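Local structure of p-nitrophenyl phosphatase (Pho2) (Archaeoglobus fulgidus, 3QGM) at residues V33-K37 / F64-V68; S50-R55 / E98-E104; I84-K88 / E119-V123. The protein probably acts as a metal-dependent phosphatase of the haloacid dehalogenase (HAD) superfamily, freeing phosphate from small phosphorylated compounds, and carries a bound calcium ion in this crystal. One frame throughout, in Å; residues are numbered along the deposited sequence.

Overall arrangement
The three contacts run from the outer flank of the core domain, through the domain junction, into the second domain, on the other side of the chain's centre from contact 1. Contact 1 ties helix 27-38 to the loop after helix 54-63, beside the six-stranded parallel sheet, with the calcium site at strand ends (Asp14, Asp212). Contact 2, its centre about 24 Å from that of contact 1, sets the start of helix 54-63 against helix 99-107. Contact 3 packs helix 76-87 on strand 120-123; its centre is about 15 Å from that of contact 2, which it touches. Along the chain, contact 2 interlocks with both others, so the chain is tied within the core, at the junction and within the second domain.

Contact 1: V33-K37 / F64-V68; sequences VKKLK and FGLEV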
loop_
_atom_site.group_PDB
_atom_site.type_symbol
_atom_site.label_atom_id
_atom_site.label_comp_id
_atom_site.label_asym_id
_atom_site.label_seq_id
_atom_site.Cartn_x
_atom_site.Cartn_y
_atom_site.Cartn_z
ATOM N N VAL A 33 -23.594 -13.101 -26.914
ATOM C CA VAL A 33 -23.348 -14.413 -26.318
ATOM C C VAL A 33 -24.325 -15.398 -26.889
ATOM O O VAL A 33 -23.962 -16.496 -27.303
ATOM C CB VAL A 33 -23.527 -14.394 -24.792
ATOM C CG1 VAL A 33 -23.621 -15.867 -24.246
ATOM C CG2 VAL A 33 -22.392 -13.648 -24.145
ATOM N N LYS A 34 -25.593 -14.998 -26.909
ATOM C CA LYS A 34 -26.622 -15.879 -27.406
ATOM C C LYS A 34 -26.362 -16.279 -28.850
ATOM O O LYS A 34 -26.456 -17.463 -29.182
ATOM C CB LYS A 34 -27.999 -15.235 -27.236
ATOM C CG LYS A 34 -28.422 -15.067 -25.768
ATOM C CD LYS A 34 -29.904 -14.667 -25.706
ATOM C CE LYS A 34 -30.346 -14.254 -24.320
ATOM N NZ LYS A 34 -31.719 -13.647 -24.332
ATOM N N LYS A 35 -26.009 -15.321 -29.711
ATOM C CA LYS A 35 -25.683 -15.652 -31.100
ATOM C C LYS A 35 -24.470 -16.575 -31.208
ATOM O O LYS A 35 -24.439 -17.446 -32.100
ATOM C CB LYS A 35 -25.480 -14.403 -31.984
ATOM C CG LYS A 35 -26.786 -13.685 -32.404
ATOM C CD LYS A 35 -27.306 -12.676 -31.356
ATOM C CE LYS A 35 -28.330 -11.652 -31.923
ATOM N NZ LYS A 35 -29.157 -11.004 -30.818
ATOM N N LEU A 36 -23.494 -16.403 -30.306
ATOM C CA LEU A 36 -22.316 -17.287 -30.259
ATOM C C LEU A 36 -22.627 -18.756 -29.902
ATOM O O LEU A 36 -22.039 -19.654 -30.488
ATOM C CB LEU A 36 -21.247 -16.756 -29.283
ATOM C CG LEU A 36 -20.271 -15.692 -29.808
ATOM C CD1 LEU A 36 -19.298 -15.277 -28.696
ATOM C CD2 LEU A 36 -19.513 -16.183 -31.038
ATOM N N LYS A 37 -23.490 -18.973 -28.901
ATOM C CA LYS A 37 -23.922 -20.307 -28.484
ATOM C C LYS A 37 -24.647 -20.979 -29.647
ATOM O O LYS A 37 -24.406 -22.158 -29.984
ATOM C CB LYS A 37 -24.873 -20.216 -27.281
ATOM C CG LYS A 37 -24.260 -19.639 -26.008
ATOM C CD LYS A 37 -25.272 -19.578 -24.842
ATOM C CE LYS A 37 -26.298 -18.456 -25.021
ATOM N NZ LYS A 37 -27.273 -18.354 -23.961
ATOM N N PHE A 64 -29.373 -12.604 -16.580
ATOM C CA PHE A 64 -29.337 -11.850 -17.846
ATOM C C PHE A 64 -30.021 -12.592 -18.988
ATOM O O PHE A 64 -30.201 -12.059 -20.072
ATOM C CB PHE A 64 -27.878 -11.571 -18.264
ATOM C CG PHE A 64 -27.119 -10.664 -17.323
ATOM C CD1 PHE A 64 -27.771 -9.847 -16.423
ATOM C CD2 PHE A 64 -25.740 -10.620 -17.360
ATOM C CE1 PHE A 64 -27.071 -9.026 -15.588
ATOM C CE2 PHE A 64 -25.033 -9.788 -16.510
ATOM C CZ PHE A 64 -25.695 -9.014 -15.613
ATOM N N GLY A 65 -30.346 -13.859 -18.776
ATOM C CA GLY A 65 -31.062 -14.616 -19.781
ATOM C C GLY A 65 -30.186 -15.611 -20.500
ATOM O O GLY A 65 -30.612 -16.217 -21.484
ATOM N N LEU A 66 -28.954 -15.787 -20.025
ATOM C CA LEU A 66 -28.010 -16.655 -20.698
ATOM C C LEU A 66 -28.122 -18.057 -20.101
ATOM O O LEU A 66 -28.375 -18.223 -18.897
ATOM C CB LEU A 66 -26.568 -16.115 -20.562
ATOM C CG LEU A 66 -26.355 -14.641 -20.954
ATOM C CD1 LEU A 66 -24.886 -14.318 -20.988
ATOM C CD2 LEU A 66 -26.970 -14.324 -22.287
ATOM N N GLU A 67 -27.911 -19.038 -20.967
ATOM C CA GLU A 67 -27.892 -20.425 -20.609
ATOM C C GLU A 67 -26.422 -20.741 -20.400
ATOM O O GLU A 67 -25.650 -20.688 -21.345
ATOM C CB GLU A 67 -28.462 -21.264 -21.753
ATOM C CG GLU A 67 -29.207 -22.523 -21.324
ATOM C CD GLU A 67 -30.647 -22.534 -21.869
ATOM O OE1 GLU A 67 -31.479 -21.746 -21.348
ATOM O OE2 GLU A 67 -30.941 -23.303 -22.820
ATOM N N VAL A 68 -26.054 -21.043 -19.156
ATOM C CA VAL A 68 -24.646 -21.110 -18.736
ATOM C C VAL A 68 -24.547 -22.200 -17.690
ATOM O O VAL A 68 -25.324 -22.232 -16.745
ATOM C CB VAL A 68 -24.160 -19.745 -18.098
ATOM C CG1 VAL A 68 -22.689 -19.756 -17.796
ATOM C CG2 VAL A 68 -24.488 -18.555 -18.997
#
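Lys34 and Leu66 mark the closest approach of the two backbones, a helix and an irregular segment whose CA atoms stand 6.9 Å apart, so the helix reaches across with side chains alone. Leu66 supplies the apolar partner for both neighbours on the helix, one methyl to each. Its CD1 meets Val33 CG1 at 3.8 Å, the two side chains crossing at about a right angle. With CG1 opposite the backbone N (chi1 165°), that branch of the valine comes nearest the leucine. The other methyl, CD2, rests against Lys34, 3.8 Å from CG and 3.9 Å from CE. With its chain stretched out beyond CG, this lysine can spend its methylene groups on the leucine and still carry its ammonium group toward the exposed side. On the way, Lys34 CE passes 3.5 Å from Gly65 O.

The 64-68 segment is the exit from helix 54-63 toward strand 73-75, one crossover connection of the Rossmann-like HAD core, and helix 27-38 is its neighbour beside the same sheet. Gly65 ends the helix with a Schellman motif. Its positive phi (106°) would press any CB against the carbonyl oxygen of Phe64, a strain that glycine avoids, and the turn releases the chain to present Leu66. Branched aliphatic residues suit the buried side: Val33 also touches Phe45 and Leu259, while Leu66 reaches Ile19 and Val30. On the exposed side, Lys37 NZ comes within 3.1 Å of Glu67 N, but both are donors and no hydrogen bond joins them. Lys37 has two conformers, so this approach is doubtful. Its charge is not paired with the Glu67 carboxylate, as OE1 lies 6.0 Å from NZ.

Contact 2: S50-R55 / E98-E104; sequences STRSRR and EEGLIEE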
loop_
_atom_site.group_PDB
_atom_site.type_symbol
_atom_site.label_atom_id
_atom_site.label_comp_id
_atom_site.label_asym_id
_atom_site.label_seq_id
_atom_site.Cartn_x
_atom_site.Cartn_y
_atom_site.Cartn_z
ATOM N N SER A 50 -12.853 -10.489 -7.155
ATOM C CA SER A 50 -12.080 -10.936 -5.996
ATOM C C SER A 50 -12.935 -11.376 -4.787
ATOM O O SER A 50 -12.434 -11.987 -3.837
ATOM C CB SER A 50 -11.203 -9.741 -5.566
ATOM O OG SER A 50 -10.466 -10.025 -4.410
ATOM N N THR A 51 -14.210 -11.021 -4.819
ATOM C CA THR A 51 -15.063 -11.037 -3.673
ATOM C C THR A 51 -16.298 -11.933 -3.783
ATOM O O THR A 51 -16.884 -12.254 -2.773
ATOM C CB THR A 51 -15.555 -9.597 -3.368
ATOM O OG1 THR A 51 -16.394 -9.144 -4.448
ATOM C CG2 THR A 51 -14.325 -8.626 -3.152
ATOM N N ARG A 52 -16.728 -12.285 -4.986
ATOM C CA ARG A 52 -17.931 -13.094 -5.128
ATOM C C ARG A 52 -17.579 -14.527 -5.589
ATOM O O ARG A 52 -16.585 -14.757 -6.311
ATOM C CB ARG A 52 -18.910 -12.437 -6.095
ATOM C CG ARG A 52 -19.293 -10.972 -5.801
ATOM C CD ARG A 52 -19.708 -10.668 -4.359
ATOM N NE ARG A 52 -20.795 -11.491 -3.809
ATOM C CZ ARG A 52 -22.101 -11.232 -3.904
ATOM N NH1 ARG A 52 -22.557 -10.186 -4.584
ATOM N NH2 ARG A 52 -22.970 -12.055 -3.356
ATOM N N SER A 53 -18.342 -15.488 -5.088
ATOM C CA SER A 53 -18.131 -16.893 -5.381
ATOM C C SER A 53 -18.512 -17.157 -6.837
ATOM O O SER A 53 -19.248 -16.360 -7.461
ATOM C CB SER A 53 -18.970 -17.728 -4.428
ATOM O OG SER A 53 -20.357 -17.583 -4.707
ATOM N N ARG A 54 -18.049 -18.276 -7.381
ATOM C CA ARG A 54 -18.384 -18.630 -8.746
ATOM C C ARG A 54 -19.886 -18.668 -8.943
ATOM O O ARG A 54 -20.395 -18.185 -9.966
ATOM C CB ARG A 54 -17.814 -19.987 -9.153
ATOM C CG ARG A 54 -18.202 -20.339 -10.584
ATOM C CD ARG A 54 -17.500 -21.536 -11.192
ATOM N NE ARG A 54 -17.772 -22.742 -10.443
ATOM C CZ ARG A 54 -17.473 -23.983 -10.847
ATOM N NH1 ARG A 54 -17.726 -24.980 -10.033
ATOM N NH2 ARG A 54 -16.880 -24.228 -12.023
ATOM N N ARG A 55 -20.606 -19.257 -8.002
ATOM C CA ARG A 55 -22.022 -19.479 -8.246
ATOM C C ARG A 55 -22.797 -18.193 -8.246
ATOM O O ARG A 55 -23.773 -18.095 -8.951
ATOM C CB ARG A 55 -22.612 -20.492 -7.274
ATOM C CG ARG A 55 -24.017 -20.909 -7.633
ATOM C CD ARG A 55 -24.363 -22.243 -7.010
ATOM N NE ARG A 55 -23.352 -23.232 -7.344
ATOM C CZ ARG A 55 -23.402 -24.035 -8.398
ATOM N NH1 ARG A 55 -24.440 -24.003 -9.247
ATOM N NH2 ARG A 55 -22.397 -24.893 -8.591
ATOM N N GLU A 98 -12.831 -11.185 1.179
ATOM C CA GLU A 98 -14.225 -11.125 1.630
ATOM C C GLU A 98 -14.900 -12.520 1.624
ATOM O O GLU A 98 -14.264 -13.536 1.303
ATOM C CB GLU A 98 -14.999 -10.182 0.714
ATOM C CG GLU A 98 -14.530 -8.724 0.789
ATOM C CD GLU A 98 -15.536 -7.773 0.233
ATOM O OE1 GLU A 98 -16.624 -8.241 -0.162
ATOM O OE2 GLU A 98 -15.224 -6.563 0.158
ATOM N N GLU A 99 -16.183 -12.562 1.949
ATOM C CA GLU A 99 -16.853 -13.856 2.143
ATOM C C GLU A 99 -16.873 -14.778 0.933
ATOM O O GLU A 99 -16.816 -15.974 1.084
ATOM C CB GLU A 99 -18.279 -13.650 2.673
ATOM C CG GLU A 99 -18.216 -12.838 3.893
ATOM C CD GLU A 99 -19.275 -13.116 4.869
ATOM O OE1 GLU A 99 -20.444 -13.254 4.463
ATOM O OE2 GLU A 99 -18.901 -13.166 6.054
ATOM N N GLY A 100 -16.983 -14.225 -0.244
ATOM C CA GLY A 100 -17.011 -15.029 -1.439
ATOM C C GLY A 100 -15.690 -15.699 -1.740
ATOM O O GLY A 100 -15.671 -16.798 -2.306
ATOM N N LEU A 101 -14.570 -15.065 -1.370
ATOM C CA LEU A 101 -13.291 -15.735 -1.489
ATOM C C LEU A 101 -13.146 -16.856 -0.463
ATOM O O LEU A 101 -12.746 -17.988 -0.810
ATOM C CB LEU A 101 -12.155 -14.758 -1.364
ATOM C CG LEU A 101 -10.759 -15.346 -1.419
ATOM C CD1 LEU A 101 -10.509 -16.228 -2.666
ATOM C CD2 LEU A 101 -9.732 -14.179 -1.356
ATOM N N ILE A 102 -13.519 -16.551 0.777
ATOM C CA ILE A 102 -13.461 -17.516 1.871
ATOM C C ILE A 102 -14.303 -18.735 1.477
ATOM O O ILE A 102 -13.905 -19.858 1.684
ATOM C CB ILE A 102 -14.021 -16.898 3.152
ATOM C CG1 ILE A 102 -13.111 -15.738 3.661
ATOM C CG2 ILE A 102 -14.214 -17.962 4.206
ATOM C CD1 ILE A 102 -13.693 -14.980 4.827
ATOM N N GLU A 103 -15.488 -18.472 0.943
ATOM C CA GLU A 103 -16.379 -19.534 0.476
ATOM C C GLU A 103 -15.666 -20.459 -0.503
ATOM O O GLU A 103 -15.768 -21.681 -0.358
ATOM C CB GLU A 103 -17.643 -18.976 -0.165
ATOM C CG GLU A 103 -18.729 -20.018 -0.377
ATOM C CD GLU A 103 -20.114 -19.573 0.025
ATOM O OE1 GLU A 103 -20.512 -18.415 -0.190
ATOM O OE2 GLU A 103 -20.794 -20.414 0.602
ATOM N N GLU A 104 -15.012 -19.883 -1.528
ATOM C CA GLU A 104 -14.390 -20.701 -2.568
ATOM C C GLU A 104 -13.200 -21.426 -1.981
ATOM O O GLU A 104 -12.918 -22.569 -2.305
ATOM C CB GLU A 104 -13.965 -19.858 -3.781
ATOM C CG GLU A 104 -15.144 -19.289 -4.593
ATOM C CD GLU A 104 -15.949 -20.384 -5.363
ATOM O OE1 GLU A 104 -15.470 -21.528 -5.449
ATOM O OE2 GLU A 104 -17.032 -20.093 -5.914
HETATM O O HOH W 1 -11.791 -10.718 -1.340
HETATM O O HOH W 2 -17.995 -11.103 -0.601
HETATM O O HOH W 3 -19.433 -20.947 -5.804
#
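The carboxylate of Glu98 has Thr51 lying over one face: methyl CG2 sits above the carboxylate carbon CD, at 3.7 Å, and CB stands over the same face. The two side chains run side by side in the same direction. Thr51 gives the carboxylate no direct hydrogen bond: OE2 accepts from Arg127 N, and OE1 from water 2, which also donates to Thr51 O, at 2.7 Å. The second carboxylate, of Glu104, is met by Arg54 N on the anti side of OE2, 28° out of its plane. This bond is short, with Arg54 N and Glu104 OE2 2.5 Å apart, and fairly straight (159° at the hydrogen).

Here the two domains of the HAD-type phosphatase meet: the loop leaving core strand 42-47, which leads into helix 54-63, lies against helix 99-107 of the second domain. Between the two carboxylates the backbones are in direct contact, with Arg52 CA and Gly100 CA 4.3 Å apart. Gly100 makes that possible, since a CB there would fall 2.0 Å from Thr51 O. Instead, its CA-H makes a bent CA-H...O contact with that oxygen, Gly100 CA being 3.1 Å from Thr51 O. Water 1 links Ser50 O to Glu98 N, near the start of the second helix.

Glu104 reaches the beginning of helix 54-63 by bending at chi2 (-69°). Its OE2 also accepts from water 3, at 2.6 Å, and that water accepts a hydrogen bond from Arg55 N, so OE2 serves one N-H directly and a second through water. The partial positive charge of the helix start would probably favour the ionised carboxylate. With an alanine here, Arg54 N would probably lose its acceptor and water 3 its anchor. Arg54 itself leads away to a cation-pi contact with Tyr78.

Contact 3: I84-K88 / E119-V123; sequences IAREK and EYLVV
The hydroxyl of Tyr120 donates a very short hydrogen bond to Glu87, OH to OE1 measuring 2.4 Å. The oxygen arrives at the edge of the ring, in its plane, although the carboxylate itself is turned 32° from the ring. The other oxygen of Glu87, OE2, makes a salt bridge with Arg146, so the carboxylate is held at both ends and its rotation is probably fixed. A charged acceptor suits this hydroxyl, which lies at the end of a largely buried side chain.

A second polar link spans the segments nearer the surface. Lys88 NZ and Glu119 OE1 form a salt bridge at 2.6 Å, their side chains crossing at about a right angle, though the place of OE1 is less certain than that of its surroundings. Lys88 is the first residue to leave the helical conformation; CG trans to the backbone N (chi1 -177°) and a bend at chi2 carry its long chain to Glu119. Glu119 OE2 meanwhile accepts Lys92 N.

Inward of these charges the contact becomes apolar. Ile84 lays CG2 almost exactly over the centre of the Tyr120 ring, 3.7 Å from its centroid and 4° from the normal, a CH-pi contact. The flat ring gives the methyl a broad surface, and the isoleucine's second branch goes farther on: its CD1 packs on Val122 CG2 at 3.5 Å. Ile148 adds to this layer by touching both Ile84 and Tyr120.

On strand 120-123, Tyr120 and Val122 point toward the helix while Leu121 between them points away. That alternation is the mark of a strand with side chains on both faces, here in the alpha/beta layering of the second domain, where helix 76-87 lies against the five-stranded parallel sheet.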
loop_
_atom_site.group_PDB
_atom_site.type_symbol
_atom_site.label_atom_id
_atom_site.label_comp_id
_atom_site.label_asym_id
_atom_site.label_seq_id
_atom_site.Cartn_x
_atom_site.Cartn_y
_atom_site.Cartn_z
ATOM N N ILE A 84 -4.616 -23.436 -5.302
ATOM C CA ILE A 84 -3.976 -23.828 -4.073
ATOM C C ILE A 84 -4.207 -25.309 -3.733
ATOM O O ILE A 84 -3.289 -26.025 -3.319
ATOM C CB ILE A 84 -4.425 -22.909 -2.935
ATOM C CG1 ILE A 84 -4.024 -21.465 -3.299
ATOM C CG2 ILE A 84 -3.822 -23.371 -1.631
ATOM C CD1 ILE A 84 -4.416 -20.342 -2.299
ATOM N N ALA A 85 -5.456 -25.715 -3.859
ATOM C CA ALA A 85 -5.912 -27.044 -3.484
ATOM C C ALA A 85 -5.178 -28.126 -4.295
ATOM O O ALA A 85 -4.819 -29.206 -3.763
ATOM C CB ALA A 85 -7.397 -27.117 -3.728
ATOM N N ARG A 86 -4.981 -27.850 -5.582
ATOM C CA ARG A 86 -4.210 -28.746 -6.452
ATOM C C ARG A 86 -2.773 -28.851 -6.006
ATOM O O ARG A 86 -2.195 -29.920 -5.979
ATOM C CB ARG A 86 -4.233 -28.250 -7.872
ATOM C CG ARG A 86 -5.542 -28.500 -8.477
ATOM C CD ARG A 86 -5.610 -27.873 -9.788
ATOM N NE ARG A 86 -6.981 -27.783 -10.248
ATOM C CZ ARG A 86 -7.346 -27.053 -11.289
ATOM N NH1 ARG A 86 -6.438 -26.337 -11.951
ATOM N NH2 ARG A 86 -8.615 -27.039 -11.666
ATOM N N GLU A 87 -2.208 -27.704 -5.656
ATOM C CA GLU A 87 -0.861 -27.652 -5.160
ATOM C C GLU A 87 -0.711 -28.367 -3.822
ATOM O O GLU A 87 0.293 -29.003 -3.572
ATOM C CB GLU A 87 -0.468 -26.173 -4.960
ATOM C CG GLU A 87 0.767 -25.818 -5.620
ATOM C CD GLU A 87 1.133 -24.364 -5.431
ATOM O OE1 GLU A 87 1.015 -23.817 -4.316
ATOM O OE2 GLU A 87 1.580 -23.801 -6.429
ATOM N N LYS A 88 -1.684 -28.179 -2.936
ATOM C CA LYS A 88 -1.594 -28.696 -1.587
ATOM C C LYS A 88 -2.956 -28.967 -1.004
ATOM O O LYS A 88 -3.584 -28.090 -0.398
ATOM C CB LYS A 88 -0.767 -27.800 -0.661
ATOM C CG LYS A 88 -0.632 -28.420 0.712
ATOM C CD LYS A 88 0.698 -28.227 1.406
ATOM C CE LYS A 88 0.604 -28.898 2.785
ATOM N NZ LYS A 88 1.754 -28.562 3.689
ATOM N N GLU A 119 -0.160 -21.880 5.985
ATOM C CA GLU A 119 0.863 -22.174 4.987
ATOM C C GLU A 119 0.744 -21.269 3.754
ATOM O O GLU A 119 1.693 -21.140 3.005
ATOM C CB GLU A 119 0.774 -23.613 4.488
ATOM C CG GLU A 119 0.243 -24.618 5.493
ATOM C CD GLU A 119 -0.183 -25.907 4.793
ATOM O OE1 GLU A 119 0.566 -26.296 3.855
ATOM O OE2 GLU A 119 -1.247 -26.481 5.142
ATOM N N TYR A 120 -0.439 -20.700 3.514
ATOM C CA TYR A 120 -0.645 -19.794 2.391
ATOM C C TYR A 120 -1.250 -18.484 2.876
ATOM O O TYR A 120 -2.197 -18.481 3.694
ATOM C CB TYR A 120 -1.593 -20.394 1.351
ATOM C CG TYR A 120 -1.022 -21.489 0.450
ATOM C CD1 TYR A 120 -0.795 -22.776 0.937
ATOM C CD2 TYR A 120 -0.702 -21.222 -0.899
ATOM C CE1 TYR A 120 -0.245 -23.774 0.103
ATOM C CE2 TYR A 120 -0.147 -22.217 -1.730
ATOM C CZ TYR A 120 0.056 -23.484 -1.212
ATOM O OH TYR A 120 0.544 -24.454 -2.025
ATOM N N LEU A 121 -0.719 -17.388 2.332
ATOM C CA LEU A 121 -1.338 -16.098 2.409
ATOM C C LEU A 121 -2.089 -15.853 1.106
ATOM O O LEU A 121 -1.499 -15.889 0.042
ATOM C CB LEU A 121 -0.243 -15.003 2.648
ATOM C CG LEU A 121 -0.651 -13.528 2.497
ATOM C CD1 LEU A 121 -1.823 -13.173 3.466
ATOM C CD2 LEU A 121 0.642 -12.563 2.653
ATOM N N VAL A 122 -3.385 -15.583 1.203
ATOM C CA VAL A 122 -4.262 -15.365 0.072
ATOM C C VAL A 122 -4.811 -13.931 0.137
ATOM O O VAL A 122 -5.522 -13.558 1.054
ATOM C CB VAL A 122 -5.405 -16.412 0.058
ATOM C CG1 VAL A 122 -6.254 -16.297 -1.184
ATOM C CG2 VAL A 122 -4.802 -17.816 0.162
ATOM N N VAL A 123 -4.379 -13.104 -0.800
ATOM C CA VAL A 123 -4.700 -11.699 -0.753
ATOM C C VAL A 123 -5.803 -11.476 -1.751
ATOM O O VAL A 123 -5.656 -11.787 -2.899
ATOM C CB VAL A 123 -3.448 -10.859 -1.097
ATOM C CG1 VAL A 123 -3.859 -9.492 -1.566
ATOM C CG2 VAL A 123 -2.491 -10.778 0.122
#